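Glutamate racemase (Bacillus anthracis, PDB 2DWU) is a bacterial member of the Asp/Glu/hydantoin racemase family, an alpha/beta enzyme with helices packed around two parallel beta-sheets. Local coordinates at residues 51-62 with 80-91. Sequence-based numbering, arbitrary orientation.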
loop_
_atom_site.group_PDB
_atom_site.type_symbol
_atom_site.label_atom_id
_atom_site.label_comp_id
_atom_site.label_asym_id
_atom_site.label_seq_id
_atom_site.Cartn_x
_atom_site.Cartn_y
_atom_site.Cartn_z
ATOM N N VAL B 51 -21.995 10.499 -17.261
ATOM C CA VAL B 51 -21.709 10.470 -15.827
ATOM C C VAL B 51 -22.999 10.357 -15.014
ATOM O O VAL B 51 -23.073 9.599 -14.050
ATOM C CB VAL B 51 -20.962 11.756 -15.371
ATOM C CG1 VAL B 51 -20.869 11.794 -13.848
ATOM C CG2 VAL B 51 -19.558 11.787 -15.953
ATOM N N GLU B 52 -24.015 11.126 -15.397
ATOM C CA GLU B 52 -25.291 11.116 -14.689
ATOM C C GLU B 52 -25.902 9.721 -14.679
ATOM O O GLU B 52 -26.407 9.243 -13.663
ATOM C CB GLU B 52 -26.256 12.112 -15.351
ATOM C CG GLU B 52 -25.808 13.586 -15.284
ATOM C CD GLU B 52 -24.494 13.898 -16.030
ATOM O OE1 GLU B 52 -24.280 13.402 -17.170
ATOM O OE2 GLU B 52 -23.674 14.669 -15.468
ATOM N N GLU B 53 -25.850 9.052 -15.817
ATOM C CA GLU B 53 -26.397 7.714 -15.921
ATOM C C GLU B 53 -25.625 6.731 -15.048
ATOM O O GLU B 53 -26.216 5.918 -14.319
ATOM C CB GLU B 53 -26.352 7.254 -17.370
ATOM C CG GLU B 53 -26.973 5.901 -17.609
ATOM C CD GLU B 53 -27.300 5.674 -19.075
ATOM O OE1 GLU B 53 -28.475 5.857 -19.466
ATOM O OE2 GLU B 53 -26.386 5.318 -19.840
ATOM N N VAL B 54 -24.301 6.776 -15.146
ATOM C CA VAL B 54 -23.490 5.866 -14.347
ATOM C C VAL B 54 -23.777 6.068 -12.868
ATOM O O VAL B 54 -23.918 5.095 -12.133
ATOM C CB VAL B 54 -21.995 6.075 -14.611
ATOM C CG1 VAL B 54 -21.171 5.306 -13.591
ATOM C CG2 VAL B 54 -21.659 5.602 -16.008
ATOM N N GLN B 55 -23.857 7.323 -12.424
ATOM C CA GLN B 55 -24.130 7.570 -11.010
ATOM C C GLN B 55 -25.459 6.944 -10.589
ATOM O O GLN B 55 -25.564 6.356 -9.503
ATOM C CB GLN B 55 -24.183 9.063 -10.703
ATOM C CG GLN B 55 -22.866 9.790 -10.830
ATOM C CD GLN B 55 -22.965 11.245 -10.395
ATOM O OE1 GLN B 55 -23.888 11.959 -10.795
ATOM N NE2 GLN B 55 -22.019 11.688 -9.576
ATOM N N SER B 56 -26.482 7.055 -11.434
ATOM C CA SER B 56 -27.782 6.484 -11.077
ATOM C C SER B 56 -27.701 4.964 -10.972
ATOM O O SER B 56 -28.273 4.379 -10.054
ATOM C CB SER B 56 -28.866 6.895 -12.085
ATOM O OG SER B 56 -28.696 6.278 -13.346
ATOM N N PHE B 57 -26.991 4.323 -11.901
ATOM C CA PHE B 57 -26.841 2.866 -11.856
ATOM C C PHE B 57 -26.062 2.396 -10.623
ATOM O O PHE B 57 -26.351 1.331 -10.057
ATOM C CB PHE B 57 -26.090 2.332 -13.088
ATOM C CG PHE B 57 -26.773 2.593 -14.400
ATOM C CD1 PHE B 57 -28.098 3.011 -14.463
ATOM C CD2 PHE B 57 -26.086 2.350 -15.589
ATOM C CE1 PHE B 57 -28.738 3.179 -15.701
ATOM C CE2 PHE B 57 -26.718 2.514 -16.833
ATOM C CZ PHE B 57 -28.049 2.928 -16.874
ATOM N N VAL B 58 -25.027 3.144 -10.255
ATOM C CA VAL B 58 -24.218 2.783 -9.100
ATOM C C VAL B 58 -25.066 2.899 -7.834
ATOM O O VAL B 58 -25.009 2.030 -6.961
ATOM C CB VAL B 58 -22.976 3.685 -9.005
ATOM C CG1 VAL B 58 -22.293 3.513 -7.638
ATOM C CG2 VAL B 58 -21.991 3.316 -10.152
ATOM N N PHE B 59 -25.861 3.955 -7.735
ATOM C CA PHE B 59 -26.698 4.074 -6.551
ATOM C C PHE B 59 -27.746 2.970 -6.470
ATOM O O PHE B 59 -28.159 2.591 -5.369
ATOM C CB PHE B 59 -27.320 5.467 -6.462
ATOM C CG PHE B 59 -26.441 6.451 -5.737
ATOM C CD1 PHE B 59 -25.607 7.322 -6.440
ATOM C CD2 PHE B 59 -26.373 6.442 -4.344
ATOM C CE1 PHE B 59 -24.717 8.161 -5.776
ATOM C CE2 PHE B 59 -25.486 7.277 -3.665
ATOM C CZ PHE B 59 -24.651 8.141 -4.382
ATOM N N GLU B 60 -28.186 2.453 -7.614
ATOM C CA GLU B 60 -29.126 1.331 -7.626
ATOM C C GLU B 60 -28.400 0.087 -7.078
ATOM O O GLU B 60 -28.980 -0.699 -6.346
ATOM C CB GLU B 60 -29.631 1.038 -9.045
ATOM C CG GLU B 60 -30.462 2.155 -9.632
ATOM C CD GLU B 60 -31.185 1.754 -10.900
ATOM O OE1 GLU B 60 -30.822 0.720 -11.518
ATOM O OE2 GLU B 60 -32.128 2.483 -11.294
ATOM N N MET B 61 -27.128 -0.095 -7.424
ATOM C CA MET B 61 -26.396 -1.245 -6.898
ATOM C C MET B 61 -26.159 -1.082 -5.400
ATOM O O MET B 61 -26.166 -2.064 -4.661
ATOM C CB MET B 61 -25.041 -1.439 -7.616
ATOM C CG MET B 61 -25.182 -2.033 -9.005
ATOM S SD MET B 61 -23.633 -2.501 -9.762
ATOM C CE MET B 61 -23.015 -0.897 -10.371
ATOM N N VAL B 62 -25.930 0.149 -4.950
ATOM C CA VAL B 62 -25.710 0.373 -3.517
ATOM C C VAL B 62 -26.986 0.015 -2.744
ATOM O O VAL B 62 -26.912 -0.557 -1.658
ATOM C CB VAL B 62 -25.311 1.836 -3.218
ATOM C CG1 VAL B 62 -25.327 2.103 -1.697
ATOM C CG2 VAL B 62 -23.913 2.103 -3.771
ATOM N N ALA B 80 -17.028 3.630 -12.768
ATOM C CA ALA B 80 -18.007 3.929 -11.738
ATOM C C ALA B 80 -17.362 4.795 -10.660
ATOM O O ALA B 80 -17.978 5.760 -10.168
ATOM C CB ALA B 80 -18.541 2.603 -11.140
ATOM N N ALA B 81 -16.111 4.491 -10.300
ATOM C CA ALA B 81 -15.448 5.290 -9.279
ATOM C C ALA B 81 -15.243 6.728 -9.749
ATOM O O ALA B 81 -15.455 7.679 -8.990
ATOM C CB ALA B 81 -14.116 4.677 -8.871
ATOM N N ALA B 82 -14.837 6.883 -11.009
ATOM C CA ALA B 82 -14.611 8.219 -11.546
ATOM C C ALA B 82 -15.888 9.037 -11.503
ATOM O O ALA B 82 -15.867 10.237 -11.195
ATOM C CB ALA B 82 -14.095 8.114 -12.997
ATOM N N ALA B 83 -17.012 8.398 -11.783
ATOM C CA ALA B 83 -18.256 9.128 -11.808
ATOM C C ALA B 83 -18.963 9.347 -10.479
ATOM O O ALA B 83 -19.626 10.369 -10.283
ATOM C CB ALA B 83 -19.225 8.397 -12.743
ATOM N N THR B 84 -18.774 8.448 -9.522
ATOM C CA THR B 84 -19.544 8.587 -8.287
ATOM C C THR B 84 -18.862 8.434 -6.938
ATOM O O THR B 84 -19.521 8.562 -5.903
ATOM C CB THR B 84 -20.730 7.598 -8.314
ATOM O OG1 THR B 84 -21.473 7.689 -7.091
ATOM C CG2 THR B 84 -20.225 6.187 -8.459
ATOM N N LEU B 85 -17.562 8.172 -6.916
ATOM C CA LEU B 85 -16.903 7.988 -5.623
ATOM C C LEU B 85 -17.181 9.101 -4.607
ATOM O O LEU B 85 -17.523 8.811 -3.458
ATOM C CB LEU B 85 -15.389 7.806 -5.782
ATOM C CG LEU B 85 -14.678 7.460 -4.454
ATOM C CD1 LEU B 85 -15.132 6.132 -3.886
ATOM C CD2 LEU B 85 -13.169 7.426 -4.718
ATOM N N ALA B 86 -17.060 10.352 -5.028
ATOM C CA ALA B 86 -17.299 11.466 -4.109
ATOM C C ALA B 86 -18.726 11.445 -3.584
ATOM O O ALA B 86 -18.960 11.659 -2.387
ATOM C CB ALA B 86 -17.021 12.802 -4.805
ATOM N N ALA B 87 -19.673 11.178 -4.472
ATOM C CA ALA B 87 -21.081 11.147 -4.081
ATOM C C ALA B 87 -21.353 10.046 -3.063
ATOM O O ALA B 87 -22.113 10.236 -2.101
ATOM C CB ALA B 87 -21.946 10.951 -5.301
ATOM N N LEU B 88 -20.730 8.892 -3.272
ATOM C CA LEU B 88 -20.904 7.763 -2.368
ATOM C C LEU B 88 -20.277 8.005 -0.999
ATOM O O LEU B 88 -20.876 7.684 0.026
ATOM C CB LEU B 88 -20.300 6.491 -2.975
ATOM C CG LEU B 88 -21.044 5.871 -4.157
ATOM C CD1 LEU B 88 -20.208 4.741 -4.747
ATOM C CD2 LEU B 88 -22.394 5.362 -3.704
ATOM N N GLN B 89 -19.076 8.569 -0.978
ATOM C CA GLN B 89 -18.389 8.806 0.280
ATOM C C GLN B 89 -19.164 9.809 1.117
ATOM O O GLN B 89 -19.158 9.732 2.346
ATOM C CB GLN B 89 -16.960 9.287 0.022
ATOM C CG GLN B 89 -16.127 8.202 -0.655
ATOM C CD GLN B 89 -14.679 8.592 -0.869
ATOM O OE1 GLN B 89 -14.373 9.741 -1.209
ATOM N NE2 GLN B 89 -13.776 7.623 -0.696
ATOM N N GLU B 90 -19.845 10.726 0.446
ATOM C CA GLU B 90 -20.647 11.727 1.138
ATOM C C GLU B 90 -21.924 11.083 1.682
ATOM O O GLU B 90 -22.297 11.296 2.838
ATOM C CB GLU B 90 -21.019 12.854 0.169
ATOM C CG GLU B 90 -21.749 14.052 0.790
ATOM C CD GLU B 90 -23.119 13.709 1.372
ATOM O OE1 GLU B 90 -23.942 13.078 0.662
ATOM O OE2 GLU B 90 -23.378 14.085 2.542
ATOM N N ALA B 91 -22.588 10.295 0.841
ATOM C CA ALA B 91 -23.847 9.653 1.205
ATOM C C ALA B 91 -23.795 8.563 2.280
ATOM O O ALA B 91 -24.682 8.496 3.136
ATOM C CB ALA B 91 -24.515 9.094 -0.044
#
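Q55 on helix 51-62 reaches across to the backbone of A83 on helix 80-91. CG is anti to the carbonyl carbon (chi1 -68°), and the chain is extended beyond it, which carries the amide along A83 O. Q55 CG passes 3.3 Å from A83 O and also brushes T84 CB. CD follows past the same carbonyl. At the tip, Q55 NE2 donates a hydrogen bond to A83 O at 2.8 Å. The bond is bent, with an N-H...O angle of 130°, and the oxygen lies 33° out of the amide plane. Helix 80-91 is kinked, and the N atoms of A86 and A87 make no bond to the turn before. A83 O would normally accept from A87 N. Q55 NE2 supplies a donor in its place.

Next to this bond, V54 CG1 rests on A83 CB (3.7 Å). V58 and T84 meet tip to tip. F59 is a knob among T84, A87, L88 and A91. L88 CD2 lies over one face of the F59 ring, 3.9 Å from the centroid, in a CH-pi contact. A87 CB sits at the ring edge.

Helices 51-65 and 78-91 are joined through strand 70-75 of the six-stranded parallel sheet. They pack side by side on it, V62 on L73 and A80 and L88 on V75. The side chain of A80 is about 7 Å from the bound D-glutamic acid.

The kink carbonyl thus gains a donor within a mainly apolar contact. T84 OG1 appears buried without a partner, but T84 has two conformers, so this is tentative.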